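Local structure of agglutinin (Narcissus pseudonarcissus, 3DZW) at residues A[24-27]-A[33-36]; A[29-34]-A[39-44]; A[63-66]-A[70-73]. The protein binds mannose-containing sugars, here alpha-1,3-mannobiose, as a tetrameric lectin of the monocot mannose-binding (GNA-like) family. All coordinates share one frame; numbering follows the deposited sequence.

Contact 1: residues A[24-27]-A[33-36]; sequences IMQE and LYDV. With MAN (alpha-D-mannopyranose), chain D; MAN (alpha-D-mannopyranose), chain B.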
# COMPACT_ATOMS: atom_id res chain seq x y z
N ILE A 24 5.54 -8.63 -13.73
CA ILE A 24 6.82 -8.00 -14.13
C ILE A 24 7.29 -8.12 -15.61
O ILE A 24 7.22 -9.20 -16.21
CB ILE A 24 7.98 -8.56 -13.18
CG1 ILE A 24 9.34 -7.89 -13.46
CG2 ILE A 24 8.08 -10.08 -13.30
CD1 ILE A 24 10.43 -8.28 -12.44
N MET A 25 7.79 -6.99 -16.14
CA MET A 25 8.35 -6.91 -17.47
C MET A 25 9.83 -7.26 -17.26
O MET A 25 10.66 -6.37 -16.99
CB MET A 25 8.16 -5.51 -18.03
CG MET A 25 8.74 -5.23 -19.47
SD MET A 25 7.97 -6.10 -20.85
CE MET A 25 8.65 -7.76 -20.69
N GLN A 26 10.15 -8.55 -17.37
CA GLN A 26 11.53 -9.04 -17.13
C GLN A 26 12.54 -8.59 -18.16
O GLN A 26 12.18 -8.30 -19.32
CB GLN A 26 11.53 -10.58 -17.02
CG GLN A 26 10.71 -11.12 -15.85
CD GLN A 26 10.80 -12.63 -15.68
OE1 GLN A 26 10.50 -13.16 -14.60
NE2 GLN A 26 11.23 -13.34 -16.73
N GLU A 27 13.81 -8.55 -17.75
CA GLU A 27 14.90 -8.15 -18.63
C GLU A 27 15.05 -9.10 -19.83
O GLU A 27 15.52 -8.68 -20.89
CB GLU A 27 16.22 -8.06 -17.84
CG GLU A 27 16.22 -6.96 -16.77
CD GLU A 27 17.55 -6.84 -16.03
OE1 GLU A 27 18.46 -7.66 -16.29
OE2 GLU A 27 17.67 -5.92 -15.19
N LEU A 33 3.40 -13.17 -14.66
CA LEU A 33 2.63 -13.00 -13.44
C LEU A 33 3.06 -14.08 -12.47
O LEU A 33 2.97 -15.28 -12.79
CB LEU A 33 1.13 -13.12 -13.70
CG LEU A 33 0.20 -13.05 -12.46
CD1 LEU A 33 0.33 -11.70 -11.75
CD2 LEU A 33 -1.25 -13.30 -12.85
N TYR A 34 3.54 -13.68 -11.28
CA TYR A 34 3.97 -14.62 -10.24
C TYR A 34 3.09 -14.59 -9.00
O TYR A 34 2.61 -13.53 -8.60
CB TYR A 34 5.41 -14.33 -9.77
CG TYR A 34 6.50 -14.62 -10.76
CD1 TYR A 34 7.04 -15.90 -10.87
CD2 TYR A 34 7.02 -13.61 -11.56
CE1 TYR A 34 8.05 -16.18 -11.76
CE2 TYR A 34 8.04 -13.88 -12.47
CZ TYR A 34 8.55 -15.17 -12.56
OH TYR A 34 9.57 -15.45 -13.46
N ASP A 35 2.88 -15.77 -8.40
CA ASP A 35 2.18 -15.90 -7.15
C ASP A 35 3.30 -16.34 -6.24
O ASP A 35 3.63 -17.53 -6.14
CB ASP A 35 1.04 -16.91 -7.23
CG ASP A 35 0.27 -17.04 -5.92
OD1 ASP A 35 0.74 -16.54 -4.90
OD2 ASP A 35 -0.83 -17.65 -5.93
N VAL A 36 3.93 -15.34 -5.58
CA VAL A 36 5.12 -15.56 -4.74
C VAL A 36 6.24 -16.08 -5.70
O VAL A 36 6.68 -15.33 -6.57
CB VAL A 36 4.87 -16.49 -3.51
CG1 VAL A 36 6.14 -16.59 -2.66
CG2 VAL A 36 3.77 -15.98 -2.67
C1 MAN D . 10.98 -18.42 -18.77
C2 MAN D . 11.69 -17.28 -17.94
C3 MAN D . 11.37 -17.43 -16.46
C4 MAN D . 9.84 -17.51 -16.24
C5 MAN D . 9.16 -18.62 -17.09
C6 MAN D . 7.65 -18.54 -16.99
O1 MAN D . 11.76 -19.69 -19.00
O2 MAN D . 11.28 -16.01 -18.42
O3 MAN D . 11.94 -16.34 -15.77
O4 MAN D . 9.57 -17.77 -14.89
O5 MAN D . 9.49 -18.53 -18.48
O6 MAN D . 7.08 -19.49 -17.87
C1 MAN B . 12.86 -16.79 -14.74
C2 MAN B . 13.19 -15.61 -13.82
C3 MAN B . 14.10 -14.60 -14.52
C4 MAN B . 15.31 -15.30 -15.10
C5 MAN B . 14.87 -16.46 -15.99
C6 MAN B . 16.08 -17.22 -16.55
O2 MAN B . 13.82 -16.08 -12.65
O3 MAN B . 14.52 -13.61 -13.59
O4 MAN B . 16.04 -14.36 -15.84
O5 MAN B . 14.06 -17.37 -15.25
O6 MAN B . 15.64 -18.08 -17.57

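Contact 2: residues A[29-34]-A[39-44]; sequences CNLVLY and PIWATN. With MAN (alpha-D-mannopyranose), chain D.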
# COMPACT_ATOMS: atom_id res chain seq x y z
N CYS A 29 12.76 -10.13 -21.66
CA CYS A 29 11.56 -9.82 -22.56
C CYS A 29 10.28 -10.66 -22.32
O CYS A 29 9.33 -10.56 -23.09
CB CYS A 29 11.96 -9.84 -24.06
SG CYS A 29 12.97 -8.48 -24.52
N ASN A 30 10.25 -11.45 -21.24
CA ASN A 30 9.09 -12.23 -20.93
C ASN A 30 8.29 -11.46 -19.87
O ASN A 30 8.85 -11.02 -18.86
CB ASN A 30 9.49 -13.62 -20.42
CG ASN A 30 8.32 -14.67 -20.49
OD1 ASN A 30 7.30 -14.45 -21.17
ND2 ASN A 30 8.50 -15.81 -19.82
N LEU A 31 7.00 -11.25 -20.15
CA LEU A 31 6.08 -10.56 -19.22
C LEU A 31 5.42 -11.65 -18.45
O LEU A 31 4.68 -12.45 -19.02
CB LEU A 31 5.07 -9.74 -19.99
CG LEU A 31 3.95 -9.02 -19.21
CD1 LEU A 31 4.50 -8.04 -18.21
CD2 LEU A 31 2.99 -8.33 -20.20
N VAL A 32 5.67 -11.70 -17.13
CA VAL A 32 5.18 -12.78 -16.30
C VAL A 32 4.43 -12.37 -15.01
O VAL A 32 4.78 -11.39 -14.36
CB VAL A 32 6.40 -13.64 -15.84
CG1 VAL A 32 5.95 -14.89 -15.07
CG2 VAL A 32 7.27 -14.03 -17.04
N LEU A 33 3.40 -13.17 -14.66
CA LEU A 33 2.63 -13.00 -13.44
C LEU A 33 3.06 -14.08 -12.47
O LEU A 33 2.97 -15.28 -12.79
CB LEU A 33 1.13 -13.12 -13.70
CG LEU A 33 0.20 -13.05 -12.46
CD1 LEU A 33 0.33 -11.70 -11.75
CD2 LEU A 33 -1.25 -13.30 -12.85
N TYR A 34 3.54 -13.68 -11.28
CA TYR A 34 3.97 -14.62 -10.24
C TYR A 34 3.09 -14.59 -9.00
O TYR A 34 2.61 -13.53 -8.60
CB TYR A 34 5.41 -14.33 -9.77
CG TYR A 34 6.50 -14.62 -10.76
CD1 TYR A 34 7.04 -15.90 -10.87
CD2 TYR A 34 7.02 -13.61 -11.56
CE1 TYR A 34 8.05 -16.18 -11.76
CE2 TYR A 34 8.04 -13.88 -12.47
CZ TYR A 34 8.55 -15.17 -12.56
OH TYR A 34 9.57 -15.45 -13.46
N PRO A 39 5.29 -19.05 -11.29
CA PRO A 39 4.74 -18.35 -12.44
C PRO A 39 3.41 -18.98 -12.83
O PRO A 39 3.32 -20.20 -12.98
CB PRO A 39 5.79 -18.58 -13.53
CG PRO A 39 6.44 -19.86 -13.17
CD PRO A 39 6.39 -19.96 -11.67
N ILE A 40 2.39 -18.15 -12.98
CA ILE A 40 1.03 -18.63 -13.33
C ILE A 40 0.54 -18.18 -14.73
O ILE A 40 -0.43 -18.73 -15.25
CB ILE A 40 -0.01 -18.24 -12.23
CG1 ILE A 40 -0.09 -16.73 -12.05
CG2 ILE A 40 0.34 -18.92 -10.90
CD1 ILE A 40 -1.11 -16.30 -11.02
N TRP A 41 1.21 -17.18 -15.33
CA TRP A 41 0.85 -16.68 -16.67
C TRP A 41 2.04 -15.94 -17.25
O TRP A 41 2.82 -15.32 -16.52
CB TRP A 41 -0.36 -15.74 -16.61
CG TRP A 41 -0.86 -15.26 -17.99
CD1 TRP A 41 -1.85 -15.82 -18.74
CD2 TRP A 41 -0.38 -14.13 -18.73
NE1 TRP A 41 -2.02 -15.11 -19.91
CE2 TRP A 41 -1.13 -14.07 -19.94
CE3 TRP A 41 0.61 -13.16 -18.51
CZ2 TRP A 41 -0.92 -13.08 -20.91
CZ3 TRP A 41 0.82 -12.18 -19.48
CH2 TRP A 41 0.05 -12.15 -20.66
N ALA A 42 2.18 -16.00 -18.58
CA ALA A 42 3.27 -15.31 -19.26
C ALA A 42 2.99 -15.14 -20.75
O ALA A 42 2.15 -15.85 -21.32
CB ALA A 42 4.60 -16.05 -19.06
N THR A 43 3.68 -14.19 -21.37
CA THR A 43 3.54 -13.93 -22.80
C THR A 43 4.35 -14.96 -23.62
O THR A 43 4.18 -15.05 -24.85
CB THR A 43 3.98 -12.51 -23.18
OG1 THR A 43 5.31 -12.25 -22.67
CG2 THR A 43 3.01 -11.48 -22.60
N ASN A 44 5.23 -15.71 -22.94
CA ASN A 44 6.06 -16.74 -23.57
C ASN A 44 6.95 -16.14 -24.64
O ASN A 44 7.11 -16.70 -25.73
CB ASN A 44 5.17 -17.86 -24.15
CG ASN A 44 4.26 -18.49 -23.09
OD1 ASN A 44 4.64 -18.64 -21.93
ND2 ASN A 44 3.07 -18.87 -23.50
C1 MAN D . 10.98 -18.42 -18.77
C2 MAN D . 11.69 -17.28 -17.94
C3 MAN D . 11.37 -17.43 -16.46
C4 MAN D . 9.84 -17.51 -16.24
C5 MAN D . 9.16 -18.62 -17.09
C6 MAN D . 7.65 -18.54 -16.99
O1 MAN D . 11.76 -19.69 -19.00
O2 MAN D . 11.28 -16.01 -18.42
O3 MAN D . 11.94 -16.34 -15.77
O4 MAN D . 9.57 -17.77 -14.89
O5 MAN D . 9.49 -18.53 -18.48
O6 MAN D . 7.08 -19.49 -17.87
O HOH W 1 7.10 -18.62 -20.60

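Contact 3: residues A[63-66]-A[70-73]; sequences VVYS and NPIW. With MAN (alpha-D-mannopyranose), chain E.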
# COMPACT_ATOMS: atom_id res chain seq x y z
N VAL A 63 0.70 -3.54 -25.12
CA VAL A 63 1.74 -4.09 -26.02
C VAL A 63 3.17 -4.18 -25.46
O VAL A 63 3.63 -3.28 -24.75
CB VAL A 63 1.81 -3.22 -27.32
CG1 VAL A 63 2.76 -3.84 -28.36
CG2 VAL A 63 0.42 -3.00 -27.92
N VAL A 64 3.86 -5.28 -25.80
CA VAL A 64 5.25 -5.47 -25.43
C VAL A 64 6.08 -5.10 -26.67
O VAL A 64 5.89 -5.70 -27.74
CB VAL A 64 5.57 -6.89 -25.02
CG1 VAL A 64 7.10 -7.07 -24.79
CG2 VAL A 64 4.78 -7.28 -23.76
N TYR A 65 6.99 -4.12 -26.53
CA TYR A 65 7.86 -3.68 -27.64
C TYR A 65 9.31 -4.11 -27.46
O TYR A 65 9.83 -4.12 -26.34
CB TYR A 65 7.80 -2.15 -27.81
CG TYR A 65 6.52 -1.63 -28.42
CD1 TYR A 65 6.35 -1.60 -29.80
CD2 TYR A 65 5.49 -1.13 -27.62
CE1 TYR A 65 5.18 -1.12 -30.38
CE2 TYR A 65 4.31 -0.63 -28.19
CZ TYR A 65 4.17 -0.63 -29.58
OH TYR A 65 3.01 -0.15 -30.17
N SER A 66 9.97 -4.44 -28.57
CA SER A 66 11.36 -4.85 -28.57
C SER A 66 12.24 -3.61 -28.44
O SER A 66 11.74 -2.50 -28.56
CB SER A 66 11.69 -5.55 -29.87
OG SER A 66 11.69 -4.63 -30.95
N ASN A 70 9.56 -2.65 -32.09
CA ASN A 70 8.69 -3.51 -32.88
C ASN A 70 7.85 -4.33 -31.92
O ASN A 70 8.39 -4.86 -30.94
CB ASN A 70 9.50 -4.44 -33.77
CG ASN A 70 10.33 -3.69 -34.84
OD1 ASN A 70 11.46 -4.08 -35.13
ND2 ASN A 70 9.77 -2.62 -35.40
N PRO A 71 6.52 -4.42 -32.16
CA PRO A 71 5.70 -5.23 -31.24
C PRO A 71 6.03 -6.72 -31.30
O PRO A 71 6.27 -7.25 -32.38
CB PRO A 71 4.26 -5.00 -31.75
CG PRO A 71 4.33 -3.87 -32.70
CD PRO A 71 5.71 -3.80 -33.23
N ILE A 72 6.08 -7.37 -30.13
CA ILE A 72 6.34 -8.83 -30.06
C ILE A 72 5.16 -9.58 -29.36
O ILE A 72 5.13 -10.80 -29.34
CB ILE A 72 7.70 -9.18 -29.38
CG1 ILE A 72 7.73 -8.76 -27.91
CG2 ILE A 72 8.85 -8.55 -30.17
CD1 ILE A 72 9.02 -9.15 -27.19
N TRP A 73 4.21 -8.80 -28.80
CA TRP A 73 3.02 -9.34 -28.15
C TRP A 73 2.04 -8.22 -27.91
O TRP A 73 2.45 -7.08 -27.63
CB TRP A 73 3.35 -10.01 -26.80
CG TRP A 73 2.11 -10.63 -26.11
CD1 TRP A 73 1.68 -11.92 -26.22
CD2 TRP A 73 1.15 -9.96 -25.26
NE1 TRP A 73 0.53 -12.11 -25.48
CE2 TRP A 73 0.18 -10.92 -24.89
CE3 TRP A 73 1.02 -8.64 -24.79
CZ2 TRP A 73 -0.90 -10.61 -24.05
CZ3 TRP A 73 -0.06 -8.34 -23.95
CH2 TRP A 73 -1.01 -9.32 -23.59
C1 MAN E . -2.51 -1.90 -32.94
C2 MAN E . -1.93 -0.50 -32.43
C3 MAN E . -0.43 -0.38 -32.59
C4 MAN E . 0.28 -1.64 -32.08
C5 MAN E . -0.23 -2.91 -32.79
C6 MAN E . 0.42 -4.15 -32.22
O1 MAN E . -3.30 -1.92 -34.23
O2 MAN E . -2.27 -0.36 -31.09
O3 MAN E . 0.03 0.74 -31.85
O4 MAN E . 1.67 -1.52 -32.28
O5 MAN E . -1.63 -3.09 -32.66
O6 MAN E . -0.21 -5.30 -32.76
O HOH W 2 12.31 -6.52 -33.18

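Contact 1: residues A[24-27]-A[33-36]
I24 meets Y34 through its CG2 methyl, which lies at the edge of the phenol ring, close to the ring plane, with I24 CG2 3.9 Å from Y34 CE2. The methyl can reach this edge because CG1 swings anti to the backbone N (chi1 -176°), which places CG2 between N and the carbonyl carbon. Two residues on, the extended Q26 side chain runs head-on toward that of Y34, and OE1 reaches the same CE2 edge, near the ring plane. Y34 OH donates to Q26 OE1 at 2.7 Å; the hydroxyl stands 16° from the carbonyl plane, and the amide and ring planes are 28° apart. This pair belongs to a mannose site of the beta-prism II fold found in monocot lectins, whose signature QxDxNxVxY is read here from Q26 to Y34. With its proton committed to Q26, the phenol oxygen acts as acceptor for the sugar: O4 of the chain D mannose donates to Y34 OH at 2.7 Å. The amide nitrogen binds the same sugar. Q26 NE2 donates to mannose O3 at 3.2 Å and, weakly, to O2, while D28 OD1 also accepts from it, consistent with the amide being this way round. The second mannose, chain B, touches the pair through carbon, its C2 lying 3.6 Å from Y34 OH. D28 and N30 also hydrogen-bond the chain D sugar, while D37 and K38 of a neighbouring subunit hold the chain B mannose.

Contact 2: residues A[29-34]-A[39-44]
V32 and A42 face each other as a non-hydrogen-bonded pair in the antiparallel hairpin of strands 31-35 and 38-42, which contributes N30, Y34 and P39 to one mannose site of the beta-prism II fold. A beta bulge shifts the register between L33 and Y34, pairing Y34 with P39; I40 N bonds to L33 O and L33 N to W41 O. From V32 CB, 4.0 Å from W41 O, the side chain forks. CG1, anti to the backbone N (chi1 -174°), lies 3.5 Å from W41 O and 4.0 Å from P39 CB, and also 3.5 Å above one face of the Y34 ring, toward the rim. CG2 rests on A42 CB at 3.9 Å. P39 CB also meets Y34 CE1 and approaches C6 of the chain D mannose. On the face that bears L33 and W41, L33 CD2 packs on I40 CD1. At the far end, T43 OG1 accepts from L31 N and is hydrogen-bonded to T45 OG1, while T45 N donates to N30 OD1. The other end of the asparagine amide faces the sugar: N30 ND2 donates almost straight to mannose O2 (3.1 Å, 170°), and a water joins N30 ND2 to N44 OD1 and mannose O5.

Contact 3: residues A[63-66]-A[70-73]
N70 opens the contact by pairing with S66 at the mouth of the turn. N70 N donates to S66 OG at 3.1 Å and S66 N donates to N70 O at 2.9 Å. A chi1 of 70° tucks the serine OG back over the main chain, toward N70 N; one water bridges it to N70 OD1. P71 follows, opposite Y65 in a non-hydrogen-bonded pair. Its CG comes 3.7 Å from Y65 CE1, and its CB lies beside V63 CG1, the two side chains pointing the same way. V63 CG1 in turn sits 3.6 Å above a face of the Y65 ring, offset toward the rim. Strands 62-65 and 71-74 form a hairpin of a second mannose site in the beta-prism II lectin fold. Here O4 of the chain E mannose donates to Y65 OH at 2.9 Å, P71 CG lies close to the same oxygen, and the phenol is also hydrogen-bonded to Q57 OE1; Q57 and D59 bind the sugar as well. At I72 the chain turns a corner. Its N donates to V64 O, and its CG1 packs on V64 CG1 at 3.6 Å as the two side chains cross at a slant. W73 ends the segment with its carbonyl accepting from V64 N, while its ring meets V64 CG2 obliquely at CE3, 4.1 Å away.

Contacts 1 and 2 share strand 31-35 and the chain D mannose: contact 1 joins it to strand 21-25 and is wholly buried, contact 2 joins it to strand 38-42 and is only partly covered, with P39 and N44 at the surface. Contact 3, in another sheet, is partly buried like contact 2 and repeats its tyrosine-proline-valine arrangement around a different mannose. Their chemistry differs: contact 1 is a small side-chain contact without backbone bonds of its own, whereas contacts 2 and 3 are hairpins built on backbone hydrogen bonds. Between the sheets, T43 CG2 packs on W73 CD2 at 3.6 Å, and M25 SD of contact 1 reaches V64 CG1.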